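Local coordinates for protein aldo-keto reductase 1 (Coptotermes gestroi, PDB 5KET) that binds the cofactor NADP and probably catalyses the NADPH-dependent reduction of aldehydes and ketones, at residues 173-181 against 332-340; 197-207 against 268-277. All blocks are in the same frame, centred on the assembly; numbering follows the deposited sequence.

Contact 1: residues 173-181 against 332-340. With NAP (NADP nicotinamide-adenine-dinucleotide phosphate), chain C.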
loop_
_atom_site.group_PDB
_atom_site.type_symbol
_atom_site.label_atom_id
_atom_site.label_comp_id
_atom_site.label_asym_id
_atom_site.label_seq_id
_atom_site.Cartn_x
_atom_site.Cartn_y
_atom_site.Cartn_z
ATOM N N ASN A 173 -3.534 6.478 -1.678
ATOM C CA ASN A 173 -4.881 6.936 -1.343
ATOM C C ASN A 173 -5.135 8.357 -1.845
ATOM O O ASN A 173 -5.829 9.144 -1.203
ATOM C CB ASN A 173 -5.145 6.831 0.160
ATOM C CG ASN A 173 -5.047 5.408 0.671
ATOM O OD1 ASN A 173 -4.255 5.118 1.563
ATOM N ND2 ASN A 173 -5.868 4.513 0.120
ATOM N N PHE A 174 -4.574 8.683 -3.005
ATOM C CA PHE A 174 -4.812 9.941 -3.699
ATOM C C PHE A 174 -5.842 9.723 -4.802
ATOM O O PHE A 174 -5.975 8.615 -5.324
ATOM C CB PHE A 174 -3.512 10.472 -4.310
ATOM C CG PHE A 174 -2.622 11.192 -3.334
ATOM C CD1 PHE A 174 -2.018 10.516 -2.284
ATOM C CD2 PHE A 174 -2.368 12.549 -3.486
ATOM C CE1 PHE A 174 -1.191 11.181 -1.385
ATOM C CE2 PHE A 174 -1.543 13.225 -2.594
ATOM C CZ PHE A 174 -0.954 12.538 -1.538
ATOM N N ASN A 175 -6.566 10.776 -5.164
ATOM C CA ASN A 175 -7.567 10.665 -6.214
ATOM C C ASN A 175 -6.988 11.182 -7.544
ATOM O O ASN A 175 -5.791 11.479 -7.651
ATOM C CB ASN A 175 -8.834 11.404 -5.781
ATOM C CG ASN A 175 -8.590 12.862 -5.575
ATOM O OD1 ASN A 175 -7.533 13.368 -5.937
ATOM N ND2 ASN A 175 -9.541 13.548 -4.956
ATOM N N SER A 176 -7.842 11.297 -8.569
ATOM C CA SER A 176 -7.386 11.752 -9.883
ATOM C C SER A 176 -6.878 13.184 -9.822
ATOM O O SER A 176 -5.734 13.473 -10.192
ATOM C CB SER A 176 -8.524 11.677 -10.894
ATOM O OG SER A 176 -9.049 10.377 -10.987
ATOM N N ARG A 177 -7.743 14.101 -9.380
ATOM C CA ARG A 177 -7.400 15.513 -9.383
ATOM C C ARG A 177 -6.076 15.775 -8.657
ATOM O O ARG A 177 -5.241 16.528 -9.157
ATOM C CB ARG A 177 -8.543 16.326 -8.764
ATOM N N GLN A 178 -5.856 15.132 -7.498
ATOM C CA GLN A 178 -4.608 15.357 -6.748
ATOM C C GLN A 178 -3.404 14.715 -7.413
ATOM O O GLN A 178 -2.290 15.271 -7.347
ATOM C CB GLN A 178 -4.719 14.851 -5.294
ATOM C CG GLN A 178 -5.961 15.282 -4.495
ATOM C CD GLN A 178 -6.204 14.393 -3.269
ATOM O OE1 GLN A 178 -5.798 13.241 -3.256
ATOM N NE2 GLN A 178 -6.956 14.885 -2.294
ATOM N N ILE A 179 -3.565 13.531 -8.014
ATOM C CA ILE A 179 -2.477 12.983 -8.808
ATOM C C ILE A 179 -2.164 13.921 -9.963
ATOM O O ILE A 179 -1.011 14.310 -10.181
ATOM C CB ILE A 179 -2.803 11.570 -9.315
ATOM C CG1 ILE A 179 -2.859 10.576 -8.167
ATOM C CG2 ILE A 179 -1.742 11.116 -10.336
ATOM C CD1 ILE A 179 -3.295 9.210 -8.587
ATOM N N ALA A 180 -3.201 14.326 -10.698
ATOM C CA ALA A 180 -3.008 15.220 -11.834
ATOM C C ALA A 180 -2.314 16.509 -11.416
ATOM O O ALA A 180 -1.401 16.979 -12.106
ATOM C CB ALA A 180 -4.351 15.521 -12.495
ATOM N N ARG A 181 -2.724 17.095 -10.283
ATOM C CA ARG A 181 -2.082 18.315 -9.803
ATOM C C ARG A 181 -0.597 18.088 -9.521
ATOM O O ARG A 181 0.244 18.933 -9.846
ATOM C CB ARG A 181 -2.789 18.828 -8.553
ATOM C CG ARG A 181 -4.193 19.334 -8.817
ATOM C CD ARG A 181 -4.900 19.745 -7.510
ATOM N NE ARG A 181 -4.022 20.570 -6.673
ATOM C CZ ARG A 181 -3.829 20.387 -5.376
ATOM N NH1 ARG A 181 -4.455 19.399 -4.734
ATOM N NH2 ARG A 181 -3.015 21.200 -4.717
ATOM N N PRO A 332 -9.599 19.635 3.177
ATOM C CA PRO A 332 -9.606 20.048 1.762
ATOM C C PRO A 332 -9.085 19.011 0.780
ATOM O O PRO A 332 -9.420 19.075 -0.412
ATOM C CB PRO A 332 -8.727 21.292 1.761
ATOM C CG PRO A 332 -8.483 21.661 3.203
ATOM C CD PRO A 332 -9.231 20.730 4.082
ATOM N N GLU A 333 -8.248 18.086 1.233
ATOM C CA GLU A 333 -7.659 17.058 0.390
ATOM C C GLU A 333 -8.193 15.680 0.756
ATOM O O GLU A 333 -7.422 14.732 0.953
ATOM C CB GLU A 333 -6.135 17.085 0.499
ATOM C CG GLU A 333 -5.502 18.396 0.050
ATOM C CD GLU A 333 -5.682 18.667 -1.442
ATOM O OE1 GLU A 333 -6.075 17.738 -2.188
ATOM O OE2 GLU A 333 -5.423 19.815 -1.869
ATOM N N HIS A 334 -9.492 15.567 0.867
ATOM C CA HIS A 334 -10.095 14.262 1.063
ATOM C C HIS A 334 -10.305 13.594 -0.289
ATOM O O HIS A 334 -10.926 14.188 -1.182
ATOM C CB HIS A 334 -11.418 14.381 1.803
ATOM C CG HIS A 334 -11.990 13.063 2.212
ATOM N ND1 HIS A 334 -12.895 12.370 1.435
ATOM C CD2 HIS A 334 -11.765 12.296 3.304
ATOM C CE1 HIS A 334 -13.215 11.240 2.039
ATOM N NE2 HIS A 334 -12.542 11.171 3.175
ATOM N N PRO A 335 -9.807 12.370 -0.480
ATOM C CA PRO A 335 -9.730 11.814 -1.838
ATOM C C PRO A 335 -10.992 11.136 -2.339
ATOM O O PRO A 335 -11.131 10.971 -3.561
ATOM C CB PRO A 335 -8.583 10.805 -1.731
ATOM C CG PRO A 335 -8.648 10.348 -0.296
ATOM C CD PRO A 335 -9.104 11.532 0.511
ATOM N N TYR A 336 -11.915 10.738 -1.467
ATOM C CA TYR A 336 -12.992 9.842 -1.863
ATOM C C TYR A 336 -14.324 10.548 -2.068
ATOM O O TYR A 336 -15.351 9.877 -2.195
ATOM C CB TYR A 336 -13.138 8.716 -0.843
ATOM C CG TYR A 336 -11.834 8.010 -0.536
ATOM C CD1 TYR A 336 -11.541 7.594 0.753
ATOM C CD2 TYR A 336 -10.888 7.779 -1.527
ATOM C CE1 TYR A 336 -10.363 6.959 1.045
ATOM C CE2 TYR A 336 -9.698 7.150 -1.240
ATOM C CZ TYR A 336 -9.442 6.739 0.050
ATOM O OH TYR A 336 -8.260 6.103 0.353
ATOM N N ASP A 337 -14.341 11.877 -2.109
ATOM C CA ASP A 337 -15.538 12.557 -2.592
ATOM C C ASP A 337 -15.606 12.517 -4.112
ATOM O O ASP A 337 -16.691 12.367 -4.685
ATOM C CB ASP A 337 -15.571 13.998 -2.092
ATOM C CG ASP A 337 -15.649 14.087 -0.585
ATOM O OD1 ASP A 337 -16.139 13.118 0.037
ATOM O OD2 ASP A 337 -15.218 15.125 -0.028
ATOM N N GLU A 338 -14.461 12.647 -4.778
ATOM C CA GLU A 338 -14.412 12.537 -6.224
ATOM C C GLU A 338 -14.765 11.116 -6.665
ATOM O O GLU A 338 -14.544 10.153 -5.922
ATOM C CB GLU A 338 -13.020 12.912 -6.735
ATOM C CG GLU A 338 -12.659 14.377 -6.548
ATOM C CD GLU A 338 -13.085 15.231 -7.728
ATOM O OE1 GLU A 338 -12.938 14.749 -8.877
ATOM O OE2 GLU A 338 -13.568 16.370 -7.501
ATOM N N PRO A 339 -15.328 10.966 -7.869
ATOM C CA PRO A 339 -15.616 9.618 -8.397
ATOM C C PRO A 339 -14.431 8.671 -8.353
ATOM O O PRO A 339 -14.595 7.483 -8.041
ATOM C CB PRO A 339 -16.040 9.905 -9.843
ATOM C CG PRO A 339 -16.616 11.279 -9.792
ATOM C CD PRO A 339 -15.836 12.034 -8.747
ATOM N N TYR A 340 -13.246 9.171 -8.687
ATOM C CA TYR A 340 -12.004 8.418 -8.604
ATOM C C TYR A 340 -10.852 9.408 -8.686
ATOM O O TYR A 340 -9.739 9.153 -8.237
ATOM C CB TYR A 340 -11.907 7.365 -9.713
ATOM C CG TYR A 340 -11.824 7.921 -11.117
ATOM C CD1 TYR A 340 -12.962 8.333 -11.791
ATOM C CD2 TYR A 340 -10.609 8.008 -11.780
ATOM C CE1 TYR A 340 -12.889 8.837 -13.083
ATOM C CE2 TYR A 340 -10.526 8.518 -13.070
ATOM C CZ TYR A 340 -11.670 8.927 -13.714
ATOM O OH TYR A 340 -11.599 9.425 -14.995
ATOM O OXT TYR A 340 -11.030 10.508 -9.210
HETATM P PA NAP C . -5.216 -8.506 2.406
HETATM O O1A NAP C . -3.725 -8.776 2.531
HETATM O O2A NAP C . -5.916 -8.678 1.264
HETATM O O5B NAP C . -5.940 -9.239 3.733
HETATM C C5B NAP C . -4.936 -9.940 4.427
HETATM C C4B NAP C . -5.674 -10.733 5.498
HETATM O O4B NAP C . -6.101 -11.950 4.929
HETATM C C3B NAP C . -4.794 -11.007 6.748
HETATM O O3B NAP C . -5.595 -10.959 7.891
HETATM C C2B NAP C . -4.316 -12.465 6.539
HETATM O O2B NAP C . -4.381 -13.227 7.661
HETATM C C1B NAP C . -5.336 -13.023 5.469
HETATM N N9A NAP C . -4.643 -13.684 4.370
HETATM C C8A NAP C . -3.417 -13.321 3.783
HETATM N N7A NAP C . -3.054 -14.160 2.785
HETATM C C5A NAP C . -4.092 -15.108 2.731
HETATM C C6A NAP C . -4.305 -16.223 1.909
HETATM N N6A NAP C . -3.398 -16.568 0.940
HETATM N N1A NAP C . -5.419 -17.007 2.047
HETATM C C2A NAP C . -6.296 -16.610 3.042
HETATM N N3A NAP C . -6.231 -15.573 3.901
HETATM C C4A NAP C . -5.088 -14.822 3.713
HETATM O O3 NAP C . -5.307 -6.909 2.626
HETATM P PN NAP C . -4.457 -6.241 3.771
HETATM O O1N NAP C . -3.784 -7.133 4.722
HETATM O O2N NAP C . -5.166 -4.981 4.200
HETATM O O5D NAP C . -3.121 -5.512 2.859
HETATM C C5D NAP C . -2.141 -5.317 3.768
HETATM C C4D NAP C . -1.052 -4.548 3.108
HETATM O O4D NAP C . -1.689 -3.518 2.350
HETATM C C3D NAP C . -0.315 -3.845 4.259
HETATM O O3D NAP C . 0.847 -4.496 4.542
HETATM C C2D NAP C . 0.044 -2.517 3.669
HETATM O O2D NAP C . 1.235 -2.599 3.009
HETATM C C1D NAP C . -1.044 -2.285 2.603
HETATM N N1N NAP C . -1.954 -1.289 3.226
HETATM C C2N NAP C . -1.894 0.002 2.797
HETATM C C3N NAP C . -2.699 0.955 3.374
HETATM C C7N NAP C . -2.616 2.315 2.875
HETATM O O7N NAP C . -1.740 2.695 2.077
HETATM N N7N NAP C . -3.564 3.202 3.329
HETATM C C4N NAP C . -3.575 0.623 4.421
HETATM C C5N NAP C . -3.611 -0.686 4.854
HETATM C C6N NAP C . -2.804 -1.644 4.269
HETATM P P2B NAP C . -2.876 -13.829 8.415
HETATM O O1X NAP C . -2.220 -12.485 8.694
HETATM O O2X NAP C . -3.287 -14.684 9.583
HETATM O O3X NAP C . -2.221 -14.457 7.186
#
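N173 lies beside Y336 just after strand 166-172 of the aldo-keto reductase (beta/alpha)8 barrel, where the C-terminal tail folds over the loop leading into helix 176-185. Its OD1 accepts from the nicotinamide carboxamide of NADP, N7N to OD1 2.7 Å, while ND2 faces the edge of the Y336 ring, the amide standing almost perpendicular to it, and donates to Y220 OH. Asparagine suits this place because one amide both accepts and donates. N175 caps the helix and pairs with Q178 in a capping box; its ND2 also makes a weak bond to P335 O (3.3 Å). At S176 the C-terminal carboxylate of Y340 meets the first turn: OG donates to OXT at 2.7 Å, and the backbone N adds weak bonds to both oxygens, so the helix's amino end probably helps hold the negative charge. Q178, extended beyond CG, sends NE2 to E333 OE1 in a weak bond. E333 is bent at chi2 (-66°), which brings its carboxylate back to Q178 and R181; an alanine here would probably leave the R181 guanidinium without this countercharge and free to swing. R181 NH1 completes a salt bridge to E333 OE2 at 3.1 Å, on the syn side but 29° out of the carboxylate plane.

Contact 2: residues 197-207 against 268-277; sequences LNVYFQQRELV and LLRHCMQRDI
The guanidinium groups of R204 and R275 lie stacked, centres 3.6 Å apart and planes 25° from parallel. R275 NH1 sits over the centre of the R204 plane; the opposite face of R275 receives I277 CD1, displaced toward the rim. At the edge of R275 come the backbone O of Q202 and L197 CD2, the latter 4.0 Å from NH2. A flat, delocalised cation suits this slot, since it can present its faces to another plane and to a methyl while its N-H groups point outward. The like charges are probably eased by D309, which forms a salt bridge with R204 NH1. The H271 ring meets V199 edge-on, with CG1 in its plane and 3.4 Å from ND1.

In the (beta/alpha)8 barrel this contact joins the loop after strand 192-196 and the start of helix 204-212 to the end of helix 264-273 and the turn before strand 278-279. Around the arginines the remaining contacts are apolar. L197, its CG trans to the backbone N (chi1 -165°), forks between two partners: CD1 meets I277 CD1 tip to tip at 3.7 Å, and CD2 rests against C272 SG at 3.8 Å. A side chain as small as cysteine probably allows the helix to come this near the leucine. V207 CG2 reaches the same I277 methyl, and beta-branched V199 crosses L268 at about a right angle, CG2 to CD2 3.5 Å.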
loop_
_atom_site.group_PDB
_atom_site.type_symbol
_atom_site.label_atom_id
_atom_site.label_comp_id
_atom_site.label_asym_id
_atom_site.label_seq_id
_atom_site.Cartn_x
_atom_site.Cartn_y
_atom_site.Cartn_z
ATOM N N LEU A 197 -7.720 -2.007 -3.813
ATOM C CA LEU A 197 -8.026 -2.610 -5.104
ATOM C C LEU A 197 -8.105 -4.124 -4.966
ATOM O O LEU A 197 -7.171 -4.753 -4.455
ATOM C CB LEU A 197 -6.969 -2.209 -6.148
ATOM C CG LEU A 197 -7.204 -2.395 -7.651
ATOM C CD1 LEU A 197 -6.222 -1.538 -8.448
ATOM C CD2 LEU A 197 -7.081 -3.847 -8.082
ATOM N N ASN A 198 -9.203 -4.692 -5.452
ATOM C CA ASN A 198 -9.427 -6.132 -5.548
ATOM C C ASN A 198 -10.598 -6.343 -6.506
ATOM O O ASN A 198 -11.036 -5.407 -7.179
ATOM C CB ASN A 198 -9.669 -6.744 -4.166
ATOM C CG ASN A 198 -10.779 -6.054 -3.412
ATOM O OD1 ASN A 198 -11.797 -5.663 -3.995
ATOM N ND2 ASN A 198 -10.599 -5.908 -2.104
ATOM N N VAL A 199 -11.120 -7.570 -6.570
ATOM C CA VAL A 199 -12.184 -7.811 -7.539
ATOM C C VAL A 199 -13.494 -7.156 -7.122
ATOM O O VAL A 199 -14.374 -6.967 -7.967
ATOM C CB VAL A 199 -12.410 -9.316 -7.790
ATOM C CG1 VAL A 199 -11.129 -9.977 -8.277
ATOM C CG2 VAL A 199 -12.970 -9.986 -6.548
ATOM N N TYR A 200 -13.655 -6.806 -5.847
ATOM C CA TYR A 200 -14.834 -6.061 -5.420
ATOM C C TYR A 200 -14.678 -4.553 -5.586
ATOM O O TYR A 200 -15.676 -3.831 -5.494
ATOM C CB TYR A 200 -15.169 -6.382 -3.959
ATOM C CG TYR A 200 -15.789 -7.748 -3.762
ATOM C CD1 TYR A 200 -16.237 -8.488 -4.853
ATOM C CD2 TYR A 200 -15.934 -8.294 -2.487
ATOM C CE1 TYR A 200 -16.809 -9.741 -4.681
ATOM C CE2 TYR A 200 -16.508 -9.537 -2.307
ATOM C CZ TYR A 200 -16.939 -10.258 -3.407
ATOM O OH TYR A 200 -17.502 -11.495 -3.231
ATOM N N PHE A 201 -13.454 -4.074 -5.850
ATOM C CA PHE A 201 -13.072 -2.672 -5.924
ATOM C C PHE A 201 -11.908 -2.572 -6.916
ATOM O O PHE A 201 -10.757 -2.296 -6.573
ATOM C CB PHE A 201 -12.695 -2.143 -4.539
ATOM C CG PHE A 201 -12.674 -0.647 -4.434
ATOM C CD1 PHE A 201 -13.791 0.105 -4.758
ATOM C CD2 PHE A 201 -11.538 0.007 -3.990
ATOM C CE1 PHE A 201 -13.765 1.477 -4.656
ATOM C CE2 PHE A 201 -11.509 1.375 -3.884
ATOM C CZ PHE A 201 -12.624 2.110 -4.223
ATOM N N GLN A 202 -12.203 -2.811 -8.196
ATOM C CA GLN A 202 -11.146 -2.972 -9.193
ATOM C C GLN A 202 -10.497 -1.657 -9.618
ATOM O O GLN A 202 -9.411 -1.691 -10.214
ATOM C CB GLN A 202 -11.699 -3.694 -10.422
ATOM C CG GLN A 202 -12.068 -5.130 -10.152
ATOM C CD GLN A 202 -12.869 -5.759 -11.266
ATOM O OE1 GLN A 202 -13.654 -6.680 -11.034
ATOM N NE2 GLN A 202 -12.688 -5.268 -12.480
ATOM N N GLN A 203 -11.126 -0.513 -9.340
ATOM C CA GLN A 203 -10.555 0.799 -9.635
ATOM C C GLN A 203 -10.186 0.912 -11.110
ATOM O O GLN A 203 -9.135 1.450 -11.465
ATOM C CB GLN A 203 -9.342 1.106 -8.742
ATOM C CG GLN A 203 -9.652 1.174 -7.255
ATOM C CD GLN A 203 -9.679 2.593 -6.717
ATOM O OE1 GLN A 203 -10.288 3.487 -7.314
ATOM N NE2 GLN A 203 -9.042 2.803 -5.561
ATOM N N ARG A 204 -11.067 0.392 -11.972
ATOM C CA ARG A 204 -10.849 0.472 -13.415
ATOM C C ARG A 204 -10.448 1.876 -13.835
ATOM O O ARG A 204 -9.456 2.068 -14.548
ATOM C CB ARG A 204 -12.113 0.052 -14.175
ATOM C CG ARG A 204 -12.915 -1.030 -13.529
ATOM C CD ARG A 204 -12.160 -2.312 -13.556
ATOM N NE ARG A 204 -11.409 -2.437 -14.782
ATOM C CZ ARG A 204 -10.823 -3.551 -15.171
ATOM N NH1 ARG A 204 -10.901 -4.645 -14.432
ATOM N NH2 ARG A 204 -10.148 -3.573 -16.305
ATOM N N GLU A 205 -11.208 2.872 -13.374
ATOM C CA GLU A 205 -11.012 4.239 -13.837
ATOM C C GLU A 205 -9.688 4.814 -13.348
ATOM O O GLU A 205 -8.975 5.480 -14.105
ATOM C CB GLU A 205 -12.178 5.105 -13.380
ATOM C CG GLU A 205 -13.454 4.800 -14.112
ATOM C CD GLU A 205 -14.580 5.734 -13.728
ATOM O OE1 GLU A 205 -14.841 5.895 -12.513
ATOM O OE2 GLU A 205 -15.182 6.328 -14.647
ATOM N N LEU A 206 -9.339 4.568 -12.088
ATOM C CA LEU A 206 -8.118 5.163 -11.572
ATOM C C LEU A 206 -6.880 4.473 -12.131
ATOM O O LEU A 206 -5.861 5.134 -12.359
ATOM C CB LEU A 206 -8.130 5.123 -10.047
ATOM C CG LEU A 206 -6.975 5.827 -9.334
ATOM C CD1 LEU A 206 -6.647 7.179 -9.983
ATOM C CD2 LEU A 206 -7.307 6.004 -7.856
ATOM N N VAL A 207 -6.943 3.159 -12.376
ATOM C CA VAL A 207 -5.798 2.474 -12.976
ATOM C C VAL A 207 -5.537 3.020 -14.371
ATOM O O VAL A 207 -4.410 3.398 -14.715
ATOM C CB VAL A 207 -6.020 0.952 -13.009
ATOM C CG1 VAL A 207 -4.981 0.297 -13.910
ATOM C CG2 VAL A 207 -5.947 0.370 -11.611
ATOM N N LEU A 268 -7.795 -14.272 -6.863
ATOM C CA LEU A 268 -7.997 -12.842 -6.670
ATOM C C LEU A 268 -6.724 -12.047 -6.940
ATOM O O LEU A 268 -6.776 -10.948 -7.505
ATOM C CB LEU A 268 -8.490 -12.564 -5.251
ATOM C CG LEU A 268 -9.838 -13.178 -4.903
ATOM C CD1 LEU A 268 -10.197 -12.835 -3.487
ATOM C CD2 LEU A 268 -10.877 -12.647 -5.854
ATOM N N LEU A 269 -5.578 -12.565 -6.513
ATOM C CA LEU A 269 -4.336 -11.853 -6.784
ATOM C C LEU A 269 -4.024 -11.855 -8.267
ATOM O O LEU A 269 -3.663 -10.820 -8.840
ATOM C CB LEU A 269 -3.197 -12.494 -5.999
ATOM C CG LEU A 269 -3.373 -12.467 -4.478
ATOM C CD1 LEU A 269 -2.486 -13.500 -3.807
ATOM C CD2 LEU A 269 -3.125 -11.056 -3.955
ATOM N N ARG A 270 -4.204 -13.003 -8.909
ATOM C CA ARG A 270 -3.919 -13.121 -10.329
ATOM C C ARG A 270 -4.686 -12.094 -11.147
ATOM O O ARG A 270 -4.114 -11.449 -12.040
ATOM C CB ARG A 270 -4.266 -14.529 -10.788
ATOM C CG ARG A 270 -3.961 -14.700 -12.226
ATOM C CD ARG A 270 -2.450 -15.112 -12.361
ATOM N NE ARG A 270 -1.782 -14.357 -13.443
ATOM C CZ ARG A 270 -0.667 -14.712 -14.065
ATOM N NH1 ARG A 270 -0.070 -15.875 -13.828
ATOM N NH2 ARG A 270 -0.171 -13.958 -14.998
ATOM N N HIS A 271 -5.987 -11.931 -10.861
ATOM C CA HIS A 271 -6.799 -10.992 -11.620
ATOM C C HIS A 271 -6.207 -9.593 -11.584
ATOM O O HIS A 271 -6.210 -8.882 -12.596
ATOM C CB HIS A 271 -8.231 -10.940 -11.100
ATOM C CG HIS A 271 -9.127 -10.111 -11.968
ATOM N ND1 HIS A 271 -10.306 -9.554 -11.526
ATOM C CD2 HIS A 271 -9.003 -9.740 -13.267
ATOM C CE1 HIS A 271 -10.871 -8.879 -12.512
ATOM N NE2 HIS A 271 -10.101 -8.978 -13.580
ATOM N N CYS A 272 -5.711 -9.173 -10.423
ATOM C CA CYS A 272 -5.025 -7.893 -10.354
ATOM C C CYS A 272 -3.744 -7.916 -11.177
ATOM O O CYS A 272 -3.494 -7.010 -11.981
ATOM C CB CYS A 272 -4.722 -7.544 -8.902
ATOM S SG CYS A 272 -6.164 -7.508 -7.853
ATOM N N MET A 273 -2.925 -8.957 -11.000
ATOM C CA MET A 273 -1.592 -8.950 -11.590
ATOM C C MET A 273 -1.649 -8.900 -13.111
ATOM O O MET A 273 -0.834 -8.227 -13.748
ATOM C CB MET A 273 -0.808 -10.176 -11.140
ATOM C CG MET A 273 -0.763 -10.365 -9.649
ATOM S SD MET A 273 -0.591 -12.112 -9.272
ATOM C CE MET A 273 1.160 -12.295 -9.414
ATOM N N GLN A 274 -2.602 -9.601 -13.712
ATOM C CA GLN A 274 -2.634 -9.577 -15.164
ATOM C C GLN A 274 -3.115 -8.252 -15.723
ATOM O O GLN A 274 -3.153 -8.104 -16.951
ATOM C CB GLN A 274 -3.503 -10.709 -15.697
ATOM C CG GLN A 274 -2.896 -12.098 -15.547
ATOM C CD GLN A 274 -3.905 -13.179 -15.870
ATOM O OE1 GLN A 274 -4.967 -12.875 -16.423
ATOM N NE2 GLN A 274 -3.574 -14.452 -15.566
ATOM N N ARG A 275 -3.498 -7.297 -14.877
ATOM C CA ARG A 275 -3.715 -5.925 -15.311
ATOM C C ARG A 275 -2.462 -5.079 -15.129
ATOM O O ARG A 275 -2.550 -3.844 -15.076
ATOM C CB ARG A 275 -4.908 -5.306 -14.564
ATOM C CG ARG A 275 -6.087 -6.251 -14.380
ATOM C CD ARG A 275 -7.430 -5.527 -14.345
ATOM N NE ARG A 275 -7.662 -4.804 -13.102
ATOM C CZ ARG A 275 -7.905 -3.504 -13.024
ATOM N NH1 ARG A 275 -7.946 -2.759 -14.121
ATOM N NH2 ARG A 275 -8.110 -2.941 -11.845
ATOM N N ASP A 276 -1.298 -5.732 -15.037
ATOM C CA ASP A 276 -0.018 -5.086 -14.736
ATOM C C ASP A 276 -0.087 -4.307 -13.429
ATOM O O ASP A 276 0.480 -3.222 -13.307
ATOM C CB ASP A 276 0.447 -4.191 -15.888
ATOM C CG ASP A 276 0.909 -4.997 -17.097
ATOM O OD1 ASP A 276 1.141 -6.221 -16.944
ATOM O OD2 ASP A 276 1.049 -4.411 -18.196
ATOM N N ILE A 277 -0.770 -4.880 -12.440
ATOM C CA ILE A 277 -0.990 -4.250 -11.141
ATOM C C ILE A 277 -0.195 -5.010 -10.088
ATOM O O ILE A 277 -0.380 -6.219 -9.915
ATOM C CB ILE A 277 -2.480 -4.231 -10.770
ATOM C CG1 ILE A 277 -3.247 -3.262 -11.667
ATOM C CG2 ILE A 277 -2.653 -3.906 -9.294
ATOM C CD1 ILE A 277 -4.730 -3.198 -11.344
#

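After a short antiparallel pair of strands, 14-15 and 21-22, the chain builds barrel strands 27-28 to 166-172, then enters residues 173-181. After strand 192-196 it passes through 197-207, and 61 residues on, beyond strand 216-220, segment 268-277 returns to close contact 2 just before the last barrel strand, 278-279. Only at the C terminus, after helix 326-329, does 332-340 come back to 173-181 and close contact 1, so the smaller loop lies wholly within the larger. Contact 2 bridges two parts of the barrel wall, past the intervening strand 216-220, whereas contact 1 fastens the tail onto it. The two meet at helix 204-212, where the Y340 ring packs against E205 and L206, and F174 O also approaches L206.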